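Local coordinates for intramolecular trans-sialidase (Macrobdella decora, PDB 3SLI), which cleaves sialic acid from sialoglycoconjugates by intramolecular transfer, releasing it as 2,7-anhydro-Neu5Ac, at residues Gly4-Lys9 and Ala28-Ala33; Asn49-Leu54 and Ile164-Gly169; Arg67-Tyr72 and Ile79-Arg84; Leu83-Gly88 and Ser145-Val150. All coordinates share one frame; numbering follows the deposited sequence.

Contact 1 (Gly4-Lys9 and Ala28-Ala33); sequences GILMEK and AKYVKA
Met7 reaches from the strand to the short helix 28-31 and lays its methyl on the helix backbone, CE lying 3.6 Å from Ala28 CA. The same methyl meets Ala28 CB and Val31 CG2, the latter at 3.9 Å, and so fills the angle between two residues one helical turn apart. Its chain is straight as far as SD and then bends (chi3 -84°), which turns CE towards the helix. Val31 CG2 also takes Leu6 CB at 4.0 Å, so one methyl branch serves both Leu6 and Met7. Leu6 and Met7 can face the helix together because they form a classic beta bulge opposite Val177 of strand 170-178. This inner part is closely packed, and Val31 continues it onto Phe55 and Val57 of strand 51-58 in the second sheet of the lectin-like sandwich.

Towards the solvent the fit thins out. Both methyls of Leu6 meet Tyr30 at its CB, CD1 at 3.9 Å, while the phenol ring leads away from the strand and carries Lys29 CG over the centre of one face. With apolar carbon and one thioether methyl doing the touching, the helix is held on the bulge by shape and burial, without directional polar bonds between the two segments.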
loop_
_atom_site.group_PDB
_atom_site.type_symbol
_atom_site.label_atom_id
_atom_site.label_comp_id
_atom_site.label_asym_id
_atom_site.label_seq_id
_atom_site.Cartn_x
_atom_site.Cartn_y
_atom_site.Cartn_z
ATOM N N GLY A 4 15.300 11.974 -36.558
ATOM C CA GLY A 4 14.460 10.794 -36.553
ATOM C C GLY A 4 15.185 9.543 -36.115
ATOM O O GLY A 4 16.156 9.599 -35.366
ATOM N N ILE A 5 14.707 8.409 -36.596
ATOM C CA ILE A 5 15.277 7.115 -36.257
ATOM C C ILE A 5 16.699 6.886 -36.779
ATOM O O ILE A 5 16.946 6.873 -37.993
ATOM C CB ILE A 5 14.345 5.968 -36.730
ATOM C CG1 ILE A 5 12.948 6.141 -36.115
ATOM C CG2 ILE A 5 14.921 4.619 -36.349
ATOM C CD1 ILE A 5 11.916 5.109 -36.579
ATOM N N LEU A 6 17.624 6.710 -35.840
ATOM C CA LEU A 6 19.024 6.447 -36.145
ATOM C C LEU A 6 19.277 4.947 -36.228
ATOM O O LEU A 6 20.148 4.496 -36.968
ATOM C CB LEU A 6 19.936 7.026 -35.051
ATOM C CG LEU A 6 19.910 8.529 -34.774
ATOM C CD1 LEU A 6 20.959 8.867 -33.718
ATOM C CD2 LEU A 6 20.167 9.311 -36.074
ATOM N N MET A 7 18.489 4.171 -35.487
ATOM C CA MET A 7 18.685 2.733 -35.443
ATOM C C MET A 7 17.406 2.049 -34.978
ATOM O O MET A 7 16.691 2.577 -34.129
ATOM C CB MET A 7 19.816 2.448 -34.444
ATOM C CG MET A 7 20.323 1.027 -34.372
ATOM S SD MET A 7 21.637 0.901 -33.110
ATOM C CE MET A 7 23.092 1.431 -34.047
ATOM N N GLU A 8 17.110 0.893 -35.558
ATOM C CA GLU A 8 15.940 0.121 -35.183
ATOM C C GLU A 8 16.296 -1.341 -35.342
ATOM O O GLU A 8 17.010 -1.718 -36.274
ATOM C CB GLU A 8 14.725 0.470 -36.044
ATOM C CG GLU A 8 13.474 -0.295 -35.627
ATOM C CD GLU A 8 12.226 0.095 -36.397
ATOM O OE1 GLU A 8 12.050 1.293 -36.707
ATOM O OE2 GLU A 8 11.402 -0.805 -36.669
ATOM N N LYS A 9 15.830 -2.159 -34.408
ATOM C CA LYS A 9 16.105 -3.586 -34.436
ATOM C C LYS A 9 14.871 -4.288 -33.885
ATOM O O LYS A 9 14.141 -3.721 -33.066
ATOM C CB LYS A 9 17.339 -3.897 -33.584
ATOM C CG LYS A 9 18.171 -5.068 -34.077
ATOM C CD LYS A 9 18.899 -4.736 -35.373
ATOM C CE LYS A 9 19.791 -5.884 -35.800
ATOM N NZ LYS A 9 19.027 -7.150 -35.941
ATOM N N ALA A 28 25.117 3.317 -36.349
ATOM C CA ALA A 28 25.973 3.222 -35.162
ATOM C C ALA A 28 26.836 4.466 -34.989
ATOM O O ALA A 28 26.938 5.001 -33.883
ATOM C CB ALA A 28 26.831 1.965 -35.216
ATOM N N LYS A 29 27.411 4.969 -36.083
ATOM C CA LYS A 29 28.236 6.179 -36.020
ATOM C C LYS A 29 27.465 7.380 -35.470
ATOM O O LYS A 29 28.049 8.270 -34.852
ATOM C CB LYS A 29 28.833 6.519 -37.397
ATOM C CG LYS A 29 27.814 6.740 -38.500
ATOM C CD LYS A 29 28.481 6.751 -39.864
ATOM C CE LYS A 29 27.451 6.558 -40.970
ATOM N NZ LYS A 29 28.073 6.467 -42.325
ATOM N N TYR A 30 26.157 7.416 -35.700
ATOM C CA TYR A 30 25.340 8.513 -35.192
ATOM C C TYR A 30 24.993 8.283 -33.719
ATOM O O TYR A 30 25.048 9.205 -32.909
ATOM C CB TYR A 30 24.055 8.652 -36.002
ATOM C CG TYR A 30 24.286 8.900 -37.475
ATOM C CD1 TYR A 30 25.065 9.978 -37.905
ATOM C CD2 TYR A 30 23.760 8.035 -38.431
ATOM C CE1 TYR A 30 25.315 10.184 -39.255
ATOM C CE2 TYR A 30 24.003 8.229 -39.781
ATOM C CZ TYR A 30 24.783 9.300 -40.188
ATOM O OH TYR A 30 25.058 9.469 -41.527
ATOM N N VAL A 31 24.641 7.045 -33.383
ATOM C CA VAL A 31 24.280 6.690 -32.007
ATOM C C VAL A 31 25.456 6.926 -31.049
ATOM O O VAL A 31 25.268 7.432 -29.934
ATOM C CB VAL A 31 23.778 5.216 -31.923
ATOM C CG1 VAL A 31 23.462 4.832 -30.481
ATOM C CG2 VAL A 31 22.526 5.038 -32.789
ATOM N N LYS A 32 26.670 6.641 -31.518
ATOM C CA LYS A 32 27.875 6.831 -30.700
ATOM C C LYS A 32 28.207 8.295 -30.440
ATOM O O LYS A 32 29.113 8.590 -29.652
ATOM C CB LYS A 32 29.094 6.154 -31.341
ATOM C CG LYS A 32 29.067 4.642 -31.340
ATOM C CD LYS A 32 30.201 4.069 -32.190
ATOM C CE LYS A 32 30.022 2.562 -32.373
ATOM N NZ LYS A 32 31.078 1.897 -33.197
ATOM N N ALA A 33 27.466 9.210 -31.068
ATOM C CA ALA A 33 27.713 10.642 -30.904
ATOM C C ALA A 33 26.472 11.484 -30.581
ATOM O O ALA A 33 26.508 12.707 -30.684
ATOM C CB ALA A 33 28.411 11.192 -32.153
#

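Contact 2 (Asn49-Leu54 and Ile164-Gly169); sequences NGIQSL and IAYPFG
Strand 51-53 and the turn after strand 164-165 approach most closely at Gln52 and Phe168, whose CA atoms lie 4.5 Å apart, and one backbone hydrogen bond joins the segments, Ser53 N to Tyr166 O at 2.8 Å. The Tyr166 carbonyl also receives the CA-H of Gln52, and Tyr166 CA in turn approaches Ile51 O at 3.2 Å. Tyr166 has left-handed backbone angles (phi 48°, psi 55°), a sharp bend in the chain just after the strand.

Asn49 supplies the second bond: ND2 donates to Pro167 O at 2.9 Å with a nearly straight N-H...O angle of 172°. The acceptor lies in the plane of the amide, whereas the donor stands above the plane of the carbonyl. Gln52 crosses Phe168 at about a right angle and brings OE1 within 3.4 Å of Phe168 CD1. Both ends of its amide are held, NE2 by Asn49 O and Ser47 O, OE1 by Ser45 OG, which should fix its rotation. Along the Tyr166 ring, Ile51 runs side by side with CG2 3.7 Å from CD1, while Ser53 OG sits at the ring edge and bonds to Thr158 OG1. Leu54 CD1 meets Phe168 CD1 obliquely at 3.8 Å.

The contact thus ties the start of an inner strand to the loop that leads from strand 163-165 into strand 170-178. Tyr166 stacks on His70 of strand 67-74 on one sheet, and Phe168 reaches inward to Tyr43 and Ser45 of strand 37-45 on the other.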
loop_
_atom_site.group_PDB
_atom_site.type_symbol
_atom_site.label_atom_id
_atom_site.label_comp_id
_atom_site.label_asym_id
_atom_site.label_seq_id
_atom_site.Cartn_x
_atom_site.Cartn_y
_atom_site.Cartn_z
ATOM N N ASN A 49 19.761 -12.331 -13.003
ATOM C CA ASN A 49 20.903 -11.480 -12.663
ATOM C C ASN A 49 20.412 -10.190 -12.012
ATOM O O ASN A 49 19.377 -9.632 -12.408
ATOM C CB ASN A 49 21.750 -11.154 -13.904
ATOM C CG ASN A 49 22.550 -12.347 -14.402
ATOM O OD1 ASN A 49 22.715 -13.346 -13.694
ATOM N ND2 ASN A 49 23.039 -12.257 -15.631
ATOM N N GLY A 50 21.172 -9.719 -11.023
ATOM C CA GLY A 50 20.829 -8.509 -10.293
ATOM C C GLY A 50 20.574 -7.267 -11.128
ATOM O O GLY A 50 19.502 -6.671 -11.036
ATOM N N ILE A 51 21.566 -6.855 -11.914
ATOM C CA ILE A 51 21.449 -5.664 -12.767
ATOM C C ILE A 51 21.588 -6.140 -14.208
ATOM O O ILE A 51 22.540 -6.871 -14.538
ATOM C CB ILE A 51 22.579 -4.637 -12.488
ATOM C CG1 ILE A 51 22.664 -4.310 -10.990
ATOM C CG2 ILE A 51 22.353 -3.365 -13.306
ATOM C CD1 ILE A 51 21.459 -3.584 -10.440
ATOM N N GLN A 52 20.659 -5.708 -15.061
ATOM C CA GLN A 52 20.641 -6.108 -16.463
ATOM C C GLN A 52 20.475 -4.921 -17.426
ATOM O O GLN A 52 19.400 -4.307 -17.492
ATOM C CB GLN A 52 19.515 -7.122 -16.696
ATOM C CG GLN A 52 19.619 -8.377 -15.836
ATOM C CD GLN A 52 18.466 -9.337 -16.034
ATOM O OE1 GLN A 52 18.045 -9.610 -17.163
ATOM N NE2 GLN A 52 17.956 -9.877 -14.933
ATOM N N SER A 53 21.559 -4.567 -18.123
ATOM C CA SER A 53 21.535 -3.480 -19.102
ATOM C C SER A 53 20.713 -3.941 -20.296
ATOM O O SER A 53 20.882 -5.062 -20.785
ATOM C CB SER A 53 22.946 -3.154 -19.618
ATOM O OG SER A 53 23.769 -2.576 -18.628
ATOM N N LEU A 54 19.814 -3.075 -20.746
ATOM C CA LEU A 54 18.972 -3.342 -21.905
ATOM C C LEU A 54 19.678 -2.809 -23.163
ATOM O O LEU A 54 19.769 -3.492 -24.186
ATOM C CB LEU A 54 17.645 -2.606 -21.728
ATOM C CG LEU A 54 16.422 -3.342 -21.196
ATOM C CD1 LEU A 54 16.791 -4.618 -20.478
ATOM C CD2 LEU A 54 15.621 -2.401 -20.330
ATOM N N ILE A 164 31.406 -8.204 -20.579
ATOM C CA ILE A 164 29.992 -7.861 -20.585
ATOM C C ILE A 164 29.550 -7.718 -19.121
ATOM O O ILE A 164 29.486 -8.704 -18.381
ATOM C CB ILE A 164 29.123 -8.951 -21.285
ATOM C CG1 ILE A 164 29.449 -9.022 -22.786
ATOM C CG2 ILE A 164 27.623 -8.649 -21.084
ATOM C CD1 ILE A 164 29.041 -7.786 -23.579
ATOM N N ALA A 165 29.331 -6.484 -18.688
ATOM C CA ALA A 165 28.870 -6.214 -17.327
ATOM C C ALA A 165 27.344 -6.039 -17.349
ATOM O O ALA A 165 26.760 -5.820 -18.415
ATOM C CB ALA A 165 29.543 -4.958 -16.783
ATOM N N TYR A 166 26.705 -6.136 -16.183
ATOM C CA TYR A 166 25.246 -6.001 -16.061
ATOM C C TYR A 166 24.578 -6.872 -17.136
ATOM O O TYR A 166 23.729 -6.398 -17.893
ATOM C CB TYR A 166 24.841 -4.535 -16.265
ATOM C CG TYR A 166 25.668 -3.530 -15.491
ATOM C CD1 TYR A 166 25.985 -3.739 -14.148
ATOM C CD2 TYR A 166 26.116 -2.350 -16.101
ATOM C CE1 TYR A 166 26.724 -2.800 -13.430
ATOM C CE2 TYR A 166 26.850 -1.406 -15.396
ATOM C CZ TYR A 166 27.152 -1.634 -14.058
ATOM O OH TYR A 166 27.864 -0.697 -13.346
ATOM N N PRO A 167 24.904 -8.179 -17.160
ATOM C CA PRO A 167 24.384 -9.140 -18.134
ATOM C C PRO A 167 22.893 -9.417 -18.140
ATOM O O PRO A 167 22.336 -9.930 -17.164
ATOM C CB PRO A 167 25.173 -10.422 -17.814
ATOM C CG PRO A 167 26.284 -9.977 -16.908
ATOM C CD PRO A 167 25.648 -8.894 -16.112
ATOM N N PHE A 168 22.272 -9.116 -19.277
ATOM C CA PHE A 168 20.853 -9.364 -19.508
ATOM C C PHE A 168 20.717 -10.755 -20.147
ATOM O O PHE A 168 21.658 -11.282 -20.756
ATOM C CB PHE A 168 20.289 -8.286 -20.455
ATOM C CG PHE A 168 18.909 -8.580 -20.996
ATOM C CD1 PHE A 168 17.768 -8.252 -20.260
ATOM C CD2 PHE A 168 18.748 -9.124 -22.276
ATOM C CE1 PHE A 168 16.487 -8.453 -20.792
ATOM C CE2 PHE A 168 17.471 -9.332 -22.824
ATOM C CZ PHE A 168 16.340 -8.994 -22.079
ATOM N N GLY A 169 19.541 -11.343 -19.990
ATOM C CA GLY A 169 19.251 -12.639 -20.571
ATOM C C GLY A 169 17.785 -12.560 -20.943
ATOM O O GLY A 169 16.963 -12.141 -20.116
#

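Contact 3 (Arg67-Tyr72 and Ile79-Arg84); sequences RHFHIY and IGIELR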
loop_
_atom_site.group_PDB
_atom_site.type_symbol
_atom_site.label_atom_id
_atom_site.label_comp_id
_atom_site.label_asym_id
_atom_site.label_seq_id
_atom_site.Cartn_x
_atom_site.Cartn_y
_atom_site.Cartn_z
ATOM N N ARG A 67 33.080 4.917 -18.216
ATOM C CA ARG A 67 32.725 5.768 -19.343
ATOM C C ARG A 67 31.681 5.051 -20.199
ATOM O O ARG A 67 32.025 4.259 -21.086
ATOM C CB ARG A 67 33.964 6.087 -20.180
ATOM C CG ARG A 67 35.057 6.815 -19.418
ATOM C CD ARG A 67 36.240 7.119 -20.327
ATOM N NE ARG A 67 37.401 7.584 -19.574
ATOM C CZ ARG A 67 37.573 8.828 -19.136
ATOM N NH1 ARG A 67 36.663 9.768 -19.364
ATOM N NH2 ARG A 67 38.663 9.129 -18.446
ATOM N N HIS A 68 30.408 5.314 -19.916
ATOM C CA HIS A 68 29.327 4.680 -20.657
ATOM C C HIS A 68 27.964 5.230 -20.271
ATOM O O HIS A 68 27.820 5.923 -19.264
ATOM C CB HIS A 68 29.328 3.158 -20.404
ATOM C CG HIS A 68 29.225 2.776 -18.952
ATOM N ND1 HIS A 68 30.265 2.200 -18.258
ATOM C CD2 HIS A 68 28.202 2.889 -18.068
ATOM C CE1 HIS A 68 29.894 1.973 -17.010
ATOM N NE2 HIS A 68 28.646 2.383 -16.867
ATOM N N PHE A 69 26.972 4.895 -21.085
ATOM C CA PHE A 69 25.589 5.255 -20.843
ATOM C C PHE A 69 24.821 3.951 -20.998
ATOM O O PHE A 69 25.098 3.179 -21.916
ATOM C CB PHE A 69 25.053 6.257 -21.874
ATOM C CG PHE A 69 23.542 6.269 -21.966
ATOM C CD1 PHE A 69 22.776 6.920 -20.999
ATOM C CD2 PHE A 69 22.884 5.565 -22.982
ATOM C CE1 PHE A 69 21.384 6.868 -21.037
ATOM C CE2 PHE A 69 21.493 5.505 -23.028
ATOM C CZ PHE A 69 20.742 6.157 -22.054
ATOM N N HIS A 70 23.882 3.684 -20.096
ATOM C CA HIS A 70 23.080 2.473 -20.209
ATOM C C HIS A 70 21.720 2.605 -19.533
ATOM O O HIS A 70 21.544 3.428 -18.621
ATOM C CB HIS A 70 23.847 1.224 -19.709
ATOM C CG HIS A 70 23.787 0.988 -18.222
ATOM N ND1 HIS A 70 24.262 1.888 -17.293
ATOM C CD2 HIS A 70 23.375 -0.095 -17.516
ATOM C CE1 HIS A 70 24.152 1.368 -16.080
ATOM N NE2 HIS A 70 23.617 0.167 -16.190
ATOM N N ILE A 71 20.742 1.894 -20.087
ATOM C CA ILE A 71 19.387 1.842 -19.541
ATOM C C ILE A 71 19.351 0.410 -19.018
ATOM O O ILE A 71 19.657 -0.514 -19.766
ATOM C CB ILE A 71 18.306 1.982 -20.644
ATOM C CG1 ILE A 71 18.454 3.317 -21.378
ATOM C CG2 ILE A 71 16.898 1.858 -20.033
ATOM C CD1 ILE A 71 17.523 3.454 -22.578
ATOM N N TYR A 72 18.967 0.222 -17.757
ATOM C CA TYR A 72 18.957 -1.118 -17.164
ATOM C C TYR A 72 17.705 -1.397 -16.338
ATOM O O TYR A 72 16.954 -0.479 -16.000
ATOM C CB TYR A 72 20.196 -1.297 -16.251
ATOM C CG TYR A 72 20.154 -0.445 -14.987
ATOM C CD1 TYR A 72 19.468 -0.881 -13.846
ATOM C CD2 TYR A 72 20.709 0.835 -14.964
ATOM C CE1 TYR A 72 19.320 -0.064 -12.735
ATOM C CE2 TYR A 72 20.570 1.664 -13.848
ATOM C CZ TYR A 72 19.868 1.207 -12.739
ATOM O OH TYR A 72 19.692 2.028 -11.649
ATOM N N ILE A 79 14.166 0.130 -12.494
ATOM C CA ILE A 79 14.600 0.556 -13.822
ATOM C C ILE A 79 15.357 1.866 -13.661
ATOM O O ILE A 79 15.030 2.673 -12.786
ATOM C CB ILE A 79 13.405 0.767 -14.808
ATOM C CG1 ILE A 79 13.936 1.002 -16.228
ATOM C CG2 ILE A 79 12.545 1.964 -14.380
ATOM C CD1 ILE A 79 12.845 1.107 -17.264
ATOM N N GLY A 80 16.396 2.059 -14.463
ATOM C CA GLY A 80 17.145 3.296 -14.373
ATOM C C GLY A 80 18.185 3.458 -15.461
ATOM O O GLY A 80 18.281 2.652 -16.395
ATOM N N ILE A 81 18.946 4.537 -15.347
ATOM C CA ILE A 81 20.014 4.834 -16.287
ATOM C C ILE A 81 21.211 5.327 -15.490
ATOM O O ILE A 81 21.087 5.708 -14.313
ATOM C CB ILE A 81 19.648 5.993 -17.276
ATOM C CG1 ILE A 81 19.299 7.267 -16.495
ATOM C CG2 ILE A 81 18.524 5.577 -18.201
ATOM C CD1 ILE A 81 19.648 8.544 -17.194
ATOM N N GLU A 82 22.366 5.291 -16.141
ATOM C CA GLU A 82 23.601 5.812 -15.586
ATOM C C GLU A 82 24.300 6.396 -16.816
ATOM O O GLU A 82 24.415 5.717 -17.841
ATOM C CB GLU A 82 24.464 4.723 -14.941
ATOM C CG GLU A 82 23.876 4.100 -13.688
ATOM C CD GLU A 82 24.868 3.204 -12.969
ATOM O OE1 GLU A 82 25.181 2.115 -13.491
ATOM O OE2 GLU A 82 25.333 3.593 -11.878
ATOM N N LEU A 83 24.650 7.674 -16.729
ATOM C CA LEU A 83 25.333 8.412 -17.798
ATOM C C LEU A 83 26.663 8.772 -17.140
ATOM O O LEU A 83 26.713 9.643 -16.259
ATOM C CB LEU A 83 24.551 9.686 -18.122
ATOM C CG LEU A 83 24.492 10.229 -19.552
ATOM C CD1 LEU A 83 24.162 11.709 -19.457
ATOM C CD2 LEU A 83 25.785 9.990 -20.348
ATOM N N ARG A 84 27.735 8.128 -17.592
ATOM C CA ARG A 84 29.050 8.293 -16.985
ATOM C C ARG A 84 30.242 8.561 -17.900
ATOM O O ARG A 84 30.316 8.046 -19.011
ATOM C CB ARG A 84 29.376 7.013 -16.218
ATOM C CG ARG A 84 28.302 6.550 -15.252
ATOM C CD ARG A 84 28.922 6.339 -13.895
ATOM N NE ARG A 84 29.268 4.956 -13.656
ATOM C CZ ARG A 84 30.147 4.540 -12.749
ATOM N NH1 ARG A 84 30.814 5.398 -11.984
ATOM N NH2 ARG A 84 30.288 3.245 -12.541
HETATM O O HOH W 1 27.949 1.957 -14.172
HETATM O O HOH W 2 20.622 4.633 -11.710
#
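Arg67 enters the pairing through its backbone, its CA-H approaching Arg84 O. His68 and Arg84 form a hydrogen-bonded pair, Arg84 N to His68 O at 2.8 Å, and their side chains run alongside each other with ring and guanidinium planes nearly perpendicular. A water lies in both planes, at their edges: it bonds to His68 NE2 at 2.8 Å, accepts from Arg84 NH2 at 3.1 Å and donates to Glu82 OE1 at 2.9 Å, linking three polar side chains on one face. The salt-bridge partner of Arg84 is Asp87.

On the other face Phe69 packs across Leu83, CD1 to CG 4.0 Å, and its ring reaches along to Ile81 CG2. These strands, 67-74 and 79-85, make an antiparallel beta hairpin in the second sheet of a lectin-like jelly-roll sandwich, and their apolar face meets Leu115 of the opposing sheet. His70 returns to the polar face, where its ring lies alongside Glu82, CE1 3.6 Å from Glu82 CB; its ND1 is buried without a partner in the model. Ile71, paired with Ile81, adds CG1 against CG2 to the apolar layer.

At Tyr72, chi1 of 69° puts CG between the backbone N and the carbonyl carbon and folds the ring back over Gly80, whose CA lies 4.1 Å from the ring centroid in a CH-pi contact. Gly80, having no side chain, lets the ring lie directly on the backbone, with Gly80 O over the same ring. Tyr72 OH bonds to a second water, 2.8 Å away, which donates to Ile81 O.

Contact 4 (Leu83-Gly88 and Ser145-Val150); sequences LRNTDG and SDITGV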
loop_
_atom_site.group_PDB
_atom_site.type_symbol
_atom_site.label_atom_id
_atom_site.label_comp_id
_atom_site.label_asym_id
_atom_site.label_seq_id
_atom_site.Cartn_x
_atom_site.Cartn_y
_atom_site.Cartn_z
ATOM N N LEU A 83 24.650 7.674 -16.729
ATOM C CA LEU A 83 25.333 8.412 -17.798
ATOM C C LEU A 83 26.663 8.772 -17.140
ATOM O O LEU A 83 26.713 9.643 -16.259
ATOM C CB LEU A 83 24.551 9.686 -18.122
ATOM C CG LEU A 83 24.492 10.229 -19.552
ATOM C CD1 LEU A 83 24.162 11.709 -19.457
ATOM C CD2 LEU A 83 25.785 9.990 -20.348
ATOM N N ARG A 84 27.735 8.128 -17.592
ATOM C CA ARG A 84 29.050 8.293 -16.985
ATOM C C ARG A 84 30.242 8.561 -17.900
ATOM O O ARG A 84 30.316 8.046 -19.011
ATOM C CB ARG A 84 29.376 7.013 -16.218
ATOM C CG ARG A 84 28.302 6.550 -15.252
ATOM C CD ARG A 84 28.922 6.339 -13.895
ATOM N NE ARG A 84 29.268 4.956 -13.656
ATOM C CZ ARG A 84 30.147 4.540 -12.749
ATOM N NH1 ARG A 84 30.814 5.398 -11.984
ATOM N NH2 ARG A 84 30.288 3.245 -12.541
ATOM N N ASN A 85 31.205 9.312 -17.378
ATOM C CA ASN A 85 32.460 9.594 -18.079
ATOM C C ASN A 85 33.501 9.800 -16.980
ATOM O O ASN A 85 34.360 10.669 -17.079
ATOM C CB ASN A 85 32.363 10.849 -18.944
ATOM C CG ASN A 85 33.515 10.959 -19.917
ATOM O OD1 ASN A 85 33.973 12.055 -20.252
ATOM N ND2 ASN A 85 33.987 9.815 -20.393
ATOM N N THR A 86 33.433 8.918 -15.983
ATOM C CA THR A 86 34.240 8.912 -14.749
ATOM C C THR A 86 33.634 9.951 -13.801
ATOM O O THR A 86 33.115 10.994 -14.227
ATOM C CB THR A 86 35.781 9.116 -14.914
ATOM O OG1 THR A 86 36.087 10.487 -15.193
ATOM C CG2 THR A 86 36.338 8.211 -15.985
ATOM N N ASP A 87 33.648 9.624 -12.515
ATOM C CA ASP A 87 33.062 10.470 -11.487
ATOM C C ASP A 87 33.565 11.901 -11.418
ATOM O O ASP A 87 32.832 12.788 -10.984
ATOM C CB ASP A 87 33.156 9.775 -10.132
ATOM C CG ASP A 87 32.423 8.438 -10.109
ATOM O OD1 ASP A 87 31.659 8.121 -11.054
ATOM O OD2 ASP A 87 32.618 7.691 -9.136
ATOM N N GLY A 88 34.798 12.128 -11.861
ATOM C CA GLY A 88 35.350 13.472 -11.860
ATOM C C GLY A 88 34.767 14.366 -12.950
ATOM O O GLY A 88 34.780 15.596 -12.816
ATOM N N SER A 145 27.489 12.171 -26.596
ATOM C CA SER A 145 28.527 12.991 -27.214
ATOM C C SER A 145 29.585 13.459 -26.205
ATOM O O SER A 145 30.695 13.837 -26.593
ATOM C CB SER A 145 27.894 14.214 -27.884
ATOM O OG SER A 145 27.059 14.908 -26.972
ATOM N N ASP A 146 29.240 13.412 -24.918
ATOM C CA ASP A 146 30.134 13.851 -23.852
ATOM C C ASP A 146 30.973 12.745 -23.220
ATOM O O ASP A 146 31.796 13.013 -22.346
ATOM C CB ASP A 146 29.347 14.597 -22.776
ATOM C CG ASP A 146 28.648 15.827 -23.319
ATOM O OD1 ASP A 146 29.329 16.764 -23.786
ATOM O OD2 ASP A 146 27.412 15.868 -23.275
ATOM N N ILE A 147 30.740 11.501 -23.625
ATOM C CA ILE A 147 31.520 10.388 -23.110
ATOM C C ILE A 147 32.797 10.290 -23.952
ATOM O O ILE A 147 32.745 10.375 -25.180
ATOM C CB ILE A 147 30.736 9.064 -23.203
ATOM C CG1 ILE A 147 29.445 9.162 -22.380
ATOM C CG2 ILE A 147 31.599 7.892 -22.720
ATOM C CD1 ILE A 147 28.561 7.927 -22.491
ATOM N N THR A 148 33.933 10.107 -23.288
ATOM C CA THR A 148 35.230 10.014 -23.958
ATOM C C THR A 148 35.586 8.629 -24.489
ATOM O O THR A 148 35.588 7.640 -23.752
ATOM C CB THR A 148 36.361 10.493 -23.024
ATOM O OG1 THR A 148 36.031 11.793 -22.516
ATOM C CG2 THR A 148 37.692 10.567 -23.775
ATOM N N GLY A 149 35.847 8.563 -25.789
ATOM C CA GLY A 149 36.236 7.310 -26.409
ATOM C C GLY A 149 35.187 6.237 -26.634
ATOM O O GLY A 149 35.497 5.046 -26.534
ATOM N N VAL A 150 33.964 6.630 -26.973
ATOM C CA VAL A 150 32.917 5.645 -27.226
ATOM C C VAL A 150 33.359 4.751 -28.385
ATOM O O VAL A 150 33.846 5.242 -29.409
ATOM C CB VAL A 150 31.569 6.331 -27.545
ATOM C CG1 VAL A 150 30.540 5.302 -27.996
ATOM C CG2 VAL A 150 31.060 7.052 -26.318
#
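Asn85 and Ile147 stand closest across this contact, CA to CA 5.2 Å, where the end of strand 79-85 in the lectin-like beta sandwich meets the loop running from strand 131-137 to strand 152-155. Ile147 lies along the strand end: CG1 is 3.7 Å from Arg84 O, and CD1 reaches Leu83 CD2 at 4.1 Å, the two side chains crossing at a slant. With CG1 anti to the carbonyl carbon (chi1 -60°) and the chain extended beyond it, CD1 is carried inward to the leucine, while CG2 stays beside the Asn85 amide.

Asn85 points at the loop and presses its amide into the backbone from Asp146 to Thr148, crossing the Thr148 side chain at about a right angle. The amide therefore lies against Asp146 O and the backbone and hydroxyl of Thr148, although which of its ends is N and which is O is uncertain.

Outside this first shell, several groups set the two segments in place. Asp146 OD2 accepts a hydrogen bond from Phe143 N, bracing the loop on its own earlier turn, and Thr148 O is bound by Asn59 ND2. Arg67 of the adjoining strand touches both Ile147 and Thr148, and Phe69 backs the isoleucine from the apolar side. Past Asn85 the chain leaves the strand, and Arg84, still on it, reaches forward with NH1 to Asp87 OD1 at 3.0 Å in a salt bridge whose hydrogen bond is weak. Thr86 OG1 donates a hydrogen bond to Asn85 O at 2.6 Å, in the carbonyl plane and on a lone pair.

Overall arrangement
All four contacts belong to the N-terminal lectin-like domain. Contacts 1 and 3 are buried, contacts 2 and 4 only partly. Contact 3 is the one regular strand pair, with a ladder of backbone bonds and two unlike faces; contact 2 has a single backbone bond and one from the Asn49 amide, contact 1 relies on apolar carbon alone, and contact 4 combines an apolar Ile147 contact with an asparagine amide laid on a loop backbone. Contacts 3 and 4 share Leu83 and Arg84, their centres about 11 Å apart. Contact 2 adjoins contact 3 through neighbouring strands 51-58 and 67-74, whereas contact 1 touches contact 4 at Lys32-Val150 and Ala33-Ser145.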